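Local atomic coordinates of putative SnoaL-like polyketide cyclase (Shewanella denitrificans, PDB entry 3LZA), a protein that probably acts as a SnoaL-like polyketide cyclase of the NTF2-like superfamily, although its substrate and reaction are not firmly known. Residues D40-T45 with D127-Q132; I84-L89 with D104-G109; T111-D116 with T123-L128; D5-Q10 with M74-P79. One frame throughout, in Å; residues are numbered along the deposited sequence. Where two conformers were deposited one is given.

Contact 1: D40-T45 with D127-Q132; sequences DKTADT and DLMDYQ
Asp40 and Asp127 form a parallel bridge with CA atoms 4.6 Å apart, and Lys41 N donates to Asp127 O at 3.0 Å. In this NTF2-like fold the bridge ties the end of strand 37-40 to strand 122-129, shortly before helix 131-139. The turn after Asp40 is an Asx motif. Asp40 OD1 accepts from Ala43 N and, on its syn side, from Thr42 OG1 at 2.7 Å. Thr42 OG1, a donor to Asp40, is in turn the acceptor for Met129 N at 2.8 Å, in a nearly straight bond (174°). The loop is thus pinned to the strand beyond the bridge. With CG anti to the backbone N (chi1 -173°), the Asp40 carboxylate reaches Tyr131, which approaches from the opposite direction. The Tyr131 OH donates to Asp40 OD2 at 2.5 Å, from 41° out of the carboxylate plane. Replacing Asp40 by an alanine would probably leave Ala43 N and the Thr42 and Tyr131 hydroxyls without their acceptor, and loosen the turn. Lys41 CB lies 3.8 Å from Leu128 CD2, the two side chains side by side. Thr42 also packs on Thr77 of the second subunit. Met129, a selenomethionine, lays its CB over one face of the Tyr131 ring, offset toward the rim.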
# COMPACT_ATOMS: atom_id res chain seq x y z
N ASP A 40 5.09 -10.41 2.98
CA ASP A 40 3.78 -10.00 3.45
C ASP A 40 4.01 -9.20 4.73
O ASP A 40 4.25 -9.80 5.80
CB ASP A 40 2.87 -11.18 3.74
CG ASP A 40 1.45 -10.74 4.07
OD1 ASP A 40 1.30 -9.81 4.90
OD2 ASP A 40 0.50 -11.30 3.50
N LYS A 41 3.89 -7.87 4.63
CA LYS A 41 4.21 -7.00 5.76
C LYS A 41 3.21 -7.17 6.85
O LYS A 41 3.57 -7.15 8.02
CB LYS A 41 4.27 -5.52 5.36
CG LYS A 41 4.87 -4.62 6.48
CD LYS A 41 4.98 -3.18 6.02
CE LYS A 41 5.58 -2.17 7.05
NZ LYS A 41 6.03 -0.88 6.31
N THR A 42 1.94 -7.34 6.47
CA THR A 42 0.90 -7.56 7.47
C THR A 42 1.06 -8.86 8.28
O THR A 42 0.75 -8.88 9.49
CB THR A 42 -0.53 -7.45 6.83
OG1 THR A 42 -0.52 -7.91 5.46
CG2 THR A 42 -1.01 -6.01 6.88
N ALA A 43 1.58 -9.93 7.67
CA ALA A 43 1.84 -11.21 8.38
C ALA A 43 3.29 -11.34 8.90
O ALA A 43 3.61 -12.28 9.63
CB ALA A 43 1.53 -12.34 7.47
N ASP A 44 4.16 -10.41 8.53
CA ASP A 44 5.60 -10.47 8.82
C ASP A 44 6.20 -11.79 8.37
O ASP A 44 6.89 -12.47 9.12
CB ASP A 44 5.85 -10.25 10.31
CG ASP A 44 7.28 -9.94 10.63
OD1 ASP A 44 8.00 -9.38 9.75
OD2 ASP A 44 7.69 -10.26 11.77
N THR A 45 5.93 -12.17 7.14
CA THR A 45 6.56 -13.32 6.57
C THR A 45 7.28 -12.94 5.28
O THR A 45 6.84 -12.06 4.53
CB THR A 45 5.57 -14.41 6.24
OG1 THR A 45 4.66 -13.94 5.29
CG2 THR A 45 4.78 -14.86 7.50
N ASP A 127 3.05 -7.32 0.13
CA ASP A 127 1.62 -7.46 0.32
C ASP A 127 1.21 -6.84 1.61
O ASP A 127 1.88 -7.02 2.63
CB ASP A 127 1.16 -8.93 0.30
CG ASP A 127 1.11 -9.54 -1.06
OD1 ASP A 127 1.31 -8.85 -2.11
OD2 ASP A 127 0.90 -10.77 -1.08
N LEU A 128 0.10 -6.09 1.58
CA LEU A 128 -0.56 -5.62 2.79
C LEU A 128 -2.00 -6.16 2.71
O LEU A 128 -2.77 -5.72 1.87
CB LEU A 128 -0.55 -4.07 2.87
CG LEU A 128 0.78 -3.32 2.98
CD1 LEU A 128 0.67 -1.87 2.51
CD2 LEU A 128 1.26 -3.38 4.42
N MSE A 129 -2.36 -7.14 3.55
CA MSE A 129 -3.62 -7.84 3.43
C MSE A 129 -4.49 -7.56 4.62
O MSE A 129 -4.00 -7.48 5.76
CB MSE A 129 -3.40 -9.35 3.31
CG MSE A 129 -2.48 -9.79 2.21
SE MSE A 129 -3.40 -9.60 0.49
CE MSE A 129 -4.85 -10.73 0.83
N ASP A 130 -5.80 -7.42 4.38
CA ASP A 130 -6.76 -7.20 5.46
C ASP A 130 -7.19 -8.54 6.09
O ASP A 130 -8.26 -9.09 5.79
CB ASP A 130 -7.96 -6.40 4.93
CG ASP A 130 -9.01 -6.09 5.95
OD1 ASP A 130 -8.88 -6.38 7.16
OD2 ASP A 130 -10.05 -5.56 5.50
N TYR A 131 -6.32 -9.07 6.94
CA TYR A 131 -6.57 -10.37 7.60
C TYR A 131 -7.71 -10.37 8.60
O TYR A 131 -8.35 -11.42 8.79
CB TYR A 131 -5.29 -10.92 8.23
CG TYR A 131 -4.26 -11.33 7.25
CD1 TYR A 131 -4.51 -12.36 6.35
CD2 TYR A 131 -3.01 -10.69 7.21
CE1 TYR A 131 -3.58 -12.75 5.41
CE2 TYR A 131 -2.05 -11.07 6.26
CZ TYR A 131 -2.35 -12.13 5.39
OH TYR A 131 -1.46 -12.55 4.46
N GLN A 132 -8.05 -9.23 9.20
CA GLN A 132 -9.27 -9.21 10.03
C GLN A 132 -10.54 -9.48 9.21
O GLN A 132 -11.44 -10.20 9.68
CB GLN A 132 -9.42 -7.92 10.87
CG GLN A 132 -10.52 -8.00 11.93
CD GLN A 132 -10.26 -9.07 12.98
OE1 GLN A 132 -9.21 -9.09 13.62
NE2 GLN A 132 -11.19 -10.00 13.13
O HOH W 1 0.55 -12.28 0.79

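Contact 2: I84-L89 with D104-G109; sequences IGNYHL and DIAIPG
The His88 ring meets the Asp104 carboxylate with its edge, in the one of its two deposited conformers described here. His88 NE2 donates to Asp104 OD1 at 2.7 Å. The acceptor lies in the ring plane, but the ring reaches OD1 from above the carboxylate plane, and the two planes are 51° apart. The Tyr87 ring has Ile107 O at its edge, is stacked with Phe69, and its hydroxyl is hydrogen-bonded to Thr111. Gly109, paired with Gly85, lies near this ring; a CB there would stand 3.7 Å from Tyr87 CD1. The two strands form an antiparallel beta hairpin within the sheet of the NTF2-like fold. Tyr87 with Ile107 is a hydrogen-bonded pair, with both N-to-O distances 2.8 Å. Gly85 with Gly109 and Leu89 with Ile105 are also hydrogen-bonded pairs. Pro108, which has no N-H, falls in a non-hydrogen-bonded pair with Asn86. Tyr87, Leu89, Ile105 and Ile107 share the buried face, where Leu89 CB touches Ile105 CG1 at 4.0 Å. Met134 of helix 131-139 packs on Ile105 and Ile107. The other face carries Asn86, His88, Ala106 and Pro108. Without the carboxylate, as with an alanine at Asp104, His88 NE2 would probably lose its acceptor and Arg90 its salt-bridge partner. The carboxylate thus links His88 and Arg90, two side chains of the neighbouring strand, through its two oxygens, in this conformer of His88.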
# COMPACT_ATOMS: atom_id res chain seq x y z
N ILE A 84 -4.23 -1.85 -6.01
CA ILE A 84 -5.24 -1.82 -4.94
C ILE A 84 -6.44 -2.64 -5.36
O ILE A 84 -6.93 -2.51 -6.47
CB ILE A 84 -5.73 -0.37 -4.67
CG1 ILE A 84 -4.55 0.54 -4.30
CG2 ILE A 84 -6.84 -0.35 -3.59
CD1 ILE A 84 -4.78 1.96 -4.62
N GLY A 85 -6.89 -3.54 -4.49
CA GLY A 85 -8.04 -4.34 -4.80
C GLY A 85 -8.42 -5.36 -3.75
O GLY A 85 -8.32 -5.10 -2.55
N ASN A 86 -8.89 -6.50 -4.22
CA ASN A 86 -9.19 -7.62 -3.34
C ASN A 86 -8.83 -8.96 -3.99
O ASN A 86 -8.94 -9.16 -5.22
CB ASN A 86 -10.63 -7.59 -2.82
CG ASN A 86 -11.63 -8.07 -3.81
OD1 ASN A 86 -11.79 -9.30 -4.03
ND2 ASN A 86 -12.35 -7.13 -4.41
N TYR A 87 -8.36 -9.85 -3.14
CA TYR A 87 -8.06 -11.20 -3.55
C TYR A 87 -9.25 -12.10 -3.22
O TYR A 87 -9.67 -12.18 -2.06
CB TYR A 87 -6.83 -11.66 -2.78
CG TYR A 87 -5.52 -11.11 -3.30
CD1 TYR A 87 -5.02 -9.88 -2.86
CD2 TYR A 87 -4.74 -11.86 -4.20
CE1 TYR A 87 -3.80 -9.40 -3.34
CE2 TYR A 87 -3.51 -11.36 -4.68
CZ TYR A 87 -3.04 -10.15 -4.22
OH TYR A 87 -1.83 -9.67 -4.67
N HIS A 88 -9.80 -12.81 -4.20
CA HIS A 88 -10.80 -13.82 -3.85
C HIS A 88 -10.17 -15.21 -3.97
O HIS A 88 -9.36 -15.51 -4.86
CB HIS A 88 -12.04 -13.68 -4.71
CG HIS A 88 -12.94 -14.86 -4.62
ND1 HIS A 88 -12.79 -15.96 -5.42
CD2 HIS A 88 -13.92 -15.15 -3.74
CE1 HIS A 88 -13.69 -16.87 -5.08
NE2 HIS A 88 -14.39 -16.39 -4.07
N LEU A 89 -10.48 -16.06 -2.99
CA LEU A 89 -9.98 -17.40 -2.97
C LEU A 89 -11.14 -18.37 -2.64
O LEU A 89 -11.96 -18.13 -1.71
CB LEU A 89 -8.79 -17.55 -2.01
CG LEU A 89 -8.11 -18.91 -2.10
CD1 LEU A 89 -6.62 -18.79 -1.73
CD2 LEU A 89 -8.83 -20.02 -1.24
N ASP A 104 -14.82 -19.69 1.01
CA ASP A 104 -14.85 -18.66 -0.03
C ASP A 104 -14.61 -17.29 0.64
O ASP A 104 -15.41 -16.86 1.49
CB ASP A 104 -16.24 -18.72 -0.71
CG ASP A 104 -16.27 -18.05 -2.12
OD1 ASP A 104 -16.28 -16.80 -2.19
OD2 ASP A 104 -16.35 -18.75 -3.15
N ILE A 105 -13.55 -16.60 0.26
CA ILE A 105 -13.16 -15.36 0.95
C ILE A 105 -12.78 -14.28 -0.05
O ILE A 105 -12.37 -14.59 -1.18
CB ILE A 105 -12.00 -15.59 1.95
CG1 ILE A 105 -10.81 -16.27 1.25
CG2 ILE A 105 -12.51 -16.36 3.18
CD1 ILE A 105 -9.62 -16.72 2.16
N ALA A 106 -12.97 -13.02 0.34
CA ALA A 106 -12.66 -11.87 -0.52
C ALA A 106 -11.93 -10.93 0.40
O ALA A 106 -12.57 -10.34 1.27
CB ALA A 106 -13.93 -11.22 -1.07
N ILE A 107 -10.61 -10.84 0.20
CA ILE A 107 -9.66 -10.15 1.09
C ILE A 107 -9.17 -8.83 0.50
O ILE A 107 -8.44 -8.85 -0.48
CB ILE A 107 -8.39 -11.04 1.34
CG1 ILE A 107 -8.75 -12.49 1.65
CG2 ILE A 107 -7.53 -10.48 2.49
CD1 ILE A 107 -7.54 -13.32 2.04
N PRO A 108 -9.52 -7.68 1.11
CA PRO A 108 -8.93 -6.43 0.60
C PRO A 108 -7.43 -6.46 0.73
O PRO A 108 -6.91 -6.95 1.72
CB PRO A 108 -9.46 -5.40 1.58
CG PRO A 108 -10.83 -5.95 1.92
CD PRO A 108 -10.60 -7.41 2.07
N GLY A 109 -6.72 -5.92 -0.23
CA GLY A 109 -5.32 -5.86 -0.06
C GLY A 109 -4.67 -4.86 -1.01
O GLY A 109 -5.29 -4.38 -1.98

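Contact 3: T111-D116 with T123-L128; sequences TTLKFD and TEQVDL
Thr112 and Val126 form a hydrogen-bonded antiparallel pair, with Thr112 N to Val126 O at 2.8 Å and the return bond nearly as short. The ladder belongs to the beta hairpin of strands 102-115 and 122-129 in the NTF2-like sheet. At its far end Lys114 faces both Thr123 and Glu124, a classic beta bulge. Lys114 O accepts from Thr123 N at 2.7 Å and only weakly from Glu124 N.

Direct side-chain hydrogen bonds lie on the face of Thr111, Leu113, Gln125 and Asp127. Thr111 OG1 donates to Asp127 OD1 at 2.8 Å from well above the carboxylate plane, and it also bonds to Tyr87. Gln125 starts with CG anti to the backbone N (chi1 173°) and stays extended. This brings Gln125 NE2 to the syn side of Asp127 OD1 at 2.9 Å. Its OE1 is held by Tyr16 of helix 8-21.

Two waters bridge the other face. One joins Thr112 OG1 to Glu124 O. The other accepts from Lys114 NZ and donates to Glu124 OE1, spanning charged atoms 4.6 Å apart.

Carbon contacts occur on both faces. Leu113 CD2 lies alongside Gln125 CG at 3.5 Å, and Leu113 also packs on Ala13 and Tyr16. Lys114 CE touches Thr123 CG2 at 3.8 Å. Thr112 packs on Leu128 of the second subunit.

Thr111 and Gln125 reach Asp127 OD1 from opposite faces of its plane. This double grip should hold the buried carboxylate against rotation, while Tyr87 and Tyr16 position the two donors from a second shell.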
# COMPACT_ATOMS: atom_id res chain seq x y z
N THR A 111 -0.91 -4.59 -3.04
CA THR A 111 0.32 -5.29 -3.46
C THR A 111 1.23 -4.30 -4.23
O THR A 111 0.77 -3.65 -5.19
CB THR A 111 -0.07 -6.58 -4.32
OG1 THR A 111 -0.77 -7.48 -3.45
CG2 THR A 111 1.16 -7.29 -4.89
N THR A 112 2.51 -4.19 -3.84
CA THR A 112 3.51 -3.52 -4.68
C THR A 112 4.48 -4.53 -5.28
O THR A 112 4.81 -5.53 -4.64
CB THR A 112 4.31 -2.41 -3.90
OG1 THR A 112 5.17 -3.00 -2.93
CG2 THR A 112 3.31 -1.47 -3.18
N LEU A 113 4.88 -4.28 -6.52
CA LEU A 113 5.88 -5.02 -7.22
C LEU A 113 6.97 -4.05 -7.67
O LEU A 113 6.68 -3.03 -8.26
CB LEU A 113 5.26 -5.80 -8.39
CG LEU A 113 4.12 -6.78 -8.08
CD1 LEU A 113 3.47 -7.30 -9.38
CD2 LEU A 113 4.59 -7.97 -7.23
N LYS A 114 8.21 -4.37 -7.37
CA LYS A 114 9.33 -3.61 -7.85
C LYS A 114 10.22 -4.51 -8.69
O LYS A 114 10.83 -5.46 -8.16
CB LYS A 114 10.12 -2.99 -6.68
CG LYS A 114 11.36 -2.22 -7.14
CD LYS A 114 12.02 -1.47 -6.01
CE LYS A 114 12.59 -2.39 -4.96
NZ LYS A 114 13.43 -1.61 -3.98
N PHE A 115 10.31 -4.20 -9.98
CA PHE A 115 11.12 -4.94 -10.93
C PHE A 115 12.44 -4.23 -11.17
O PHE A 115 12.54 -3.03 -10.97
CB PHE A 115 10.37 -5.08 -12.26
CG PHE A 115 9.08 -5.81 -12.14
CD1 PHE A 115 9.05 -7.21 -12.19
CD2 PHE A 115 7.91 -5.12 -11.93
CE1 PHE A 115 7.85 -7.89 -12.03
CE2 PHE A 115 6.70 -5.81 -11.77
CZ PHE A 115 6.67 -7.19 -11.82
N ASP A 116 13.46 -5.00 -11.52
CA ASP A 116 14.71 -4.44 -11.99
C ASP A 116 14.46 -4.08 -13.46
O ASP A 116 14.14 -4.98 -14.26
CB ASP A 116 15.84 -5.47 -11.78
CG ASP A 116 17.16 -5.05 -12.40
OD1 ASP A 116 17.19 -4.19 -13.29
OD2 ASP A 116 18.21 -5.62 -12.00
N THR A 123 12.37 -7.66 -7.81
CA THR A 123 13.31 -7.41 -6.71
C THR A 123 12.55 -7.67 -5.40
O THR A 123 13.00 -8.43 -4.53
CB THR A 123 13.81 -5.97 -6.75
OG1 THR A 123 14.71 -5.86 -7.86
CG2 THR A 123 14.51 -5.62 -5.44
N GLU A 124 11.35 -7.08 -5.31
CA GLU A 124 10.52 -7.23 -4.09
C GLU A 124 9.03 -7.09 -4.43
O GLU A 124 8.65 -6.17 -5.17
CB GLU A 124 10.88 -6.15 -3.08
CG GLU A 124 10.16 -6.31 -1.69
CD GLU A 124 10.47 -5.23 -0.65
OE1 GLU A 124 10.91 -4.10 -0.99
OE2 GLU A 124 10.23 -5.51 0.54
N GLN A 125 8.24 -7.99 -3.87
CA GLN A 125 6.80 -7.90 -3.79
C GLN A 125 6.46 -7.62 -2.33
O GLN A 125 6.99 -8.29 -1.45
CB GLN A 125 6.11 -9.21 -4.22
CG GLN A 125 4.61 -9.17 -3.98
CD GLN A 125 3.81 -10.35 -4.57
OE1 GLN A 125 4.34 -11.14 -5.33
NE2 GLN A 125 2.51 -10.43 -4.22
N VAL A 126 5.58 -6.65 -2.09
CA VAL A 126 5.09 -6.36 -0.75
C VAL A 126 3.57 -6.44 -0.73
O VAL A 126 2.88 -5.77 -1.50
CB VAL A 126 5.56 -5.04 -0.14
CG1 VAL A 126 5.09 -5.02 1.36
CG2 VAL A 126 7.10 -4.90 -0.21
N ASP A 127 3.05 -7.32 0.13
CA ASP A 127 1.62 -7.46 0.32
C ASP A 127 1.21 -6.84 1.61
O ASP A 127 1.88 -7.02 2.63
CB ASP A 127 1.16 -8.93 0.30
CG ASP A 127 1.11 -9.54 -1.06
OD1 ASP A 127 1.31 -8.85 -2.11
OD2 ASP A 127 0.90 -10.77 -1.08
N LEU A 128 0.10 -6.09 1.58
CA LEU A 128 -0.56 -5.62 2.79
C LEU A 128 -2.00 -6.16 2.71
O LEU A 128 -2.77 -5.72 1.87
CB LEU A 128 -0.55 -4.07 2.87
CG LEU A 128 0.78 -3.32 2.98
CD1 LEU A 128 0.67 -1.87 2.51
CD2 LEU A 128 1.26 -3.38 4.42
O HOH W 2 7.61 -3.66 -3.96
O HOH W 3 13.34 -3.77 -1.89

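Contact 4: D5-Q10 with M74-P79; sequences DRPIEQ and MFNTGP
Gln10 reaches from the first turn of helix 8-21 across to Met74 and Asn76 on strand 66-77. Its CB meets the methyl CE of Met74, a selenomethionine modelled in two conformers; in the one described here Gln10 CB lies 3.5 Å from Met74 CE. Gln10 CG lies 3.5 Å from Asn76 OD1. With CG anti to the carbonyl carbon (chi1 -72°) and the chain extended beyond it, CD carries the amide between Arg6 and Asn76. Gln10 OE1 accepts from Arg6 NH1 at 3.0 Å, in the carbonyl plane. Gln10 NE2 donates to Asn76 OD1 at 2.9 Å, on a lone pair and fairly straight (161°). The two amides are turned almost perpendicular, with planes 79° apart. Gln10 NE2 also passes 3.6 Å from Phe75 CA. Both ends of the Gln10 amide are therefore held, which fixes its flip.

Asn76 is held in turn. Asn76 ND2 donates to Gly78 O at 3.0 Å, so the side chain ties the helix start to the turn after the strand. Glu9 CG rests 3.4 Å from the same Gly78 O. Pro7, the N-cap residue, sets its CG against Asn76 OD1. In this conformer Met74 SE sits over one face of the Arg6 guanidinium, off its centre. Water bridges the backbone as well: one water accepts from Met74 N and, weakly, from Arg6 NH2.

Met74 also packs on Val81 and Met83 of the next strand. Strand 66-77 is the outermost on this side of the sheet within the chain. Packing of an N-terminal helix against the curved sheet is typical of the NTF2-like fold.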
# COMPACT_ATOMS: atom_id res chain seq x y z
N ASP A 5 -2.51 0.28 -23.70
CA ASP A 5 -1.98 1.66 -23.54
C ASP A 5 -1.33 1.86 -22.15
O ASP A 5 -0.82 2.94 -21.83
CB ASP A 5 -3.10 2.69 -23.76
N ARG A 6 -1.36 0.82 -21.32
CA ARG A 6 -0.68 0.89 -20.03
C ARG A 6 0.84 0.91 -20.22
O ARG A 6 1.35 0.27 -21.13
CB ARG A 6 -1.08 -0.29 -19.15
CG ARG A 6 -2.52 -0.23 -18.73
CD ARG A 6 -2.84 -1.22 -17.64
NE ARG A 6 -4.24 -1.11 -17.24
CZ ARG A 6 -4.74 -0.26 -16.33
NH1 ARG A 6 -3.96 0.61 -15.67
NH2 ARG A 6 -6.04 -0.29 -16.07
N PRO A 7 1.55 1.62 -19.33
CA PRO A 7 3.01 1.61 -19.36
C PRO A 7 3.60 0.20 -19.27
O PRO A 7 2.98 -0.69 -18.66
CB PRO A 7 3.40 2.39 -18.09
CG PRO A 7 2.18 3.13 -17.65
CD PRO A 7 1.00 2.64 -18.42
N ILE A 8 4.80 0.01 -19.80
CA ILE A 8 5.47 -1.30 -19.78
C ILE A 8 5.60 -1.92 -18.37
O ILE A 8 5.47 -3.13 -18.18
CB ILE A 8 6.84 -1.25 -20.51
CG1 ILE A 8 7.53 -2.62 -20.58
CG2 ILE A 8 7.79 -0.25 -19.85
CD1 ILE A 8 7.01 -3.53 -21.69
N GLU A 9 5.83 -1.09 -17.36
CA GLU A 9 6.03 -1.57 -16.03
C GLU A 9 4.72 -2.15 -15.51
O GLU A 9 4.68 -3.17 -14.80
CB GLU A 9 6.54 -0.44 -15.15
CG GLU A 9 7.91 0.10 -15.58
CD GLU A 9 7.85 1.34 -16.47
OE1 GLU A 9 6.80 1.63 -17.08
OE2 GLU A 9 8.89 2.03 -16.55
N GLN A 10 3.62 -1.52 -15.91
CA GLN A 10 2.31 -2.04 -15.57
C GLN A 10 1.96 -3.35 -16.30
O GLN A 10 1.34 -4.24 -15.72
CB GLN A 10 1.23 -1.00 -15.80
CG GLN A 10 1.27 0.14 -14.77
CD GLN A 10 0.07 1.06 -14.86
OE1 GLN A 10 -1.00 0.65 -15.25
NE2 GLN A 10 0.26 2.32 -14.46
N MSE A 74 -4.56 0.62 -10.38
CA MSE A 74 -3.11 0.42 -10.37
C MSE A 74 -2.42 1.60 -10.96
O MSE A 74 -3.00 2.32 -11.80
CB MSE A 74 -2.71 -0.86 -11.11
CG MSE A 74 -2.95 -0.84 -12.57
SE MSE A 74 -2.69 -2.63 -13.18
CE MSE A 74 -0.75 -2.59 -13.43
N PHE A 75 -1.19 1.82 -10.48
CA PHE A 75 -0.35 2.91 -10.94
C PHE A 75 1.11 2.61 -10.74
O PHE A 75 1.44 1.65 -10.09
CB PHE A 75 -0.71 4.24 -10.24
CG PHE A 75 -0.73 4.20 -8.73
CD1 PHE A 75 -1.85 3.80 -8.02
CD2 PHE A 75 0.37 4.64 -8.02
CE1 PHE A 75 -1.85 3.86 -6.61
CE2 PHE A 75 0.38 4.67 -6.64
CZ PHE A 75 -0.74 4.29 -5.94
N ASN A 76 2.01 3.42 -11.33
CA ASN A 76 3.44 3.20 -11.10
C ASN A 76 4.26 4.47 -11.10
O ASN A 76 3.88 5.50 -11.70
CB ASN A 76 4.03 2.24 -12.16
CG ASN A 76 4.10 2.88 -13.54
OD1 ASN A 76 3.07 3.12 -14.17
ND2 ASN A 76 5.32 3.20 -13.99
N THR A 77 5.40 4.38 -10.43
CA THR A 77 6.49 5.34 -10.57
C THR A 77 7.72 4.52 -10.95
O THR A 77 8.19 3.70 -10.16
CB THR A 77 6.75 6.16 -9.28
OG1 THR A 77 5.65 7.04 -9.03
CG2 THR A 77 8.07 6.98 -9.44
N GLY A 78 8.19 4.69 -12.18
CA GLY A 78 9.23 3.81 -12.70
C GLY A 78 8.83 2.34 -12.47
O GLY A 78 7.68 1.94 -12.71
N PRO A 79 9.79 1.53 -12.00
CA PRO A 79 9.57 0.08 -11.87
C PRO A 79 8.80 -0.35 -10.63
O PRO A 79 8.59 -1.57 -10.44
CB PRO A 79 10.99 -0.49 -11.85
CG PRO A 79 11.85 0.59 -11.40
CD PRO A 79 11.18 1.90 -11.70
O HOH W 4 -6.27 1.32 -13.07
O HOH W 5 -2.63 4.10 -13.72

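How the contacts relate
From the N terminus, residues 5-10 open contact 4, and 40-45 open contact 1 before 74-79 close contact 4. These two long loops therefore cross. Contact 2 then closes the hairpin of strands 80-93 and 102-115, and contact 3 closes the next hairpin with strand 122-129. They follow in series. Contact 2 falls wholly within the span of contact 1, which closes last, on 127-132, sharing Asp127 and Leu128 with contact 3. All four reach one mixed sheet. Contact 4 brings the first helix to its 66-77 edge. Contact 1 joins the turn between strands 37-40 and 45-48 to strand 122-129 and the start of the C-terminal helix. Pro79 and Phe115 link contacts 4 and 3 through a probable backbone hydrogen bond.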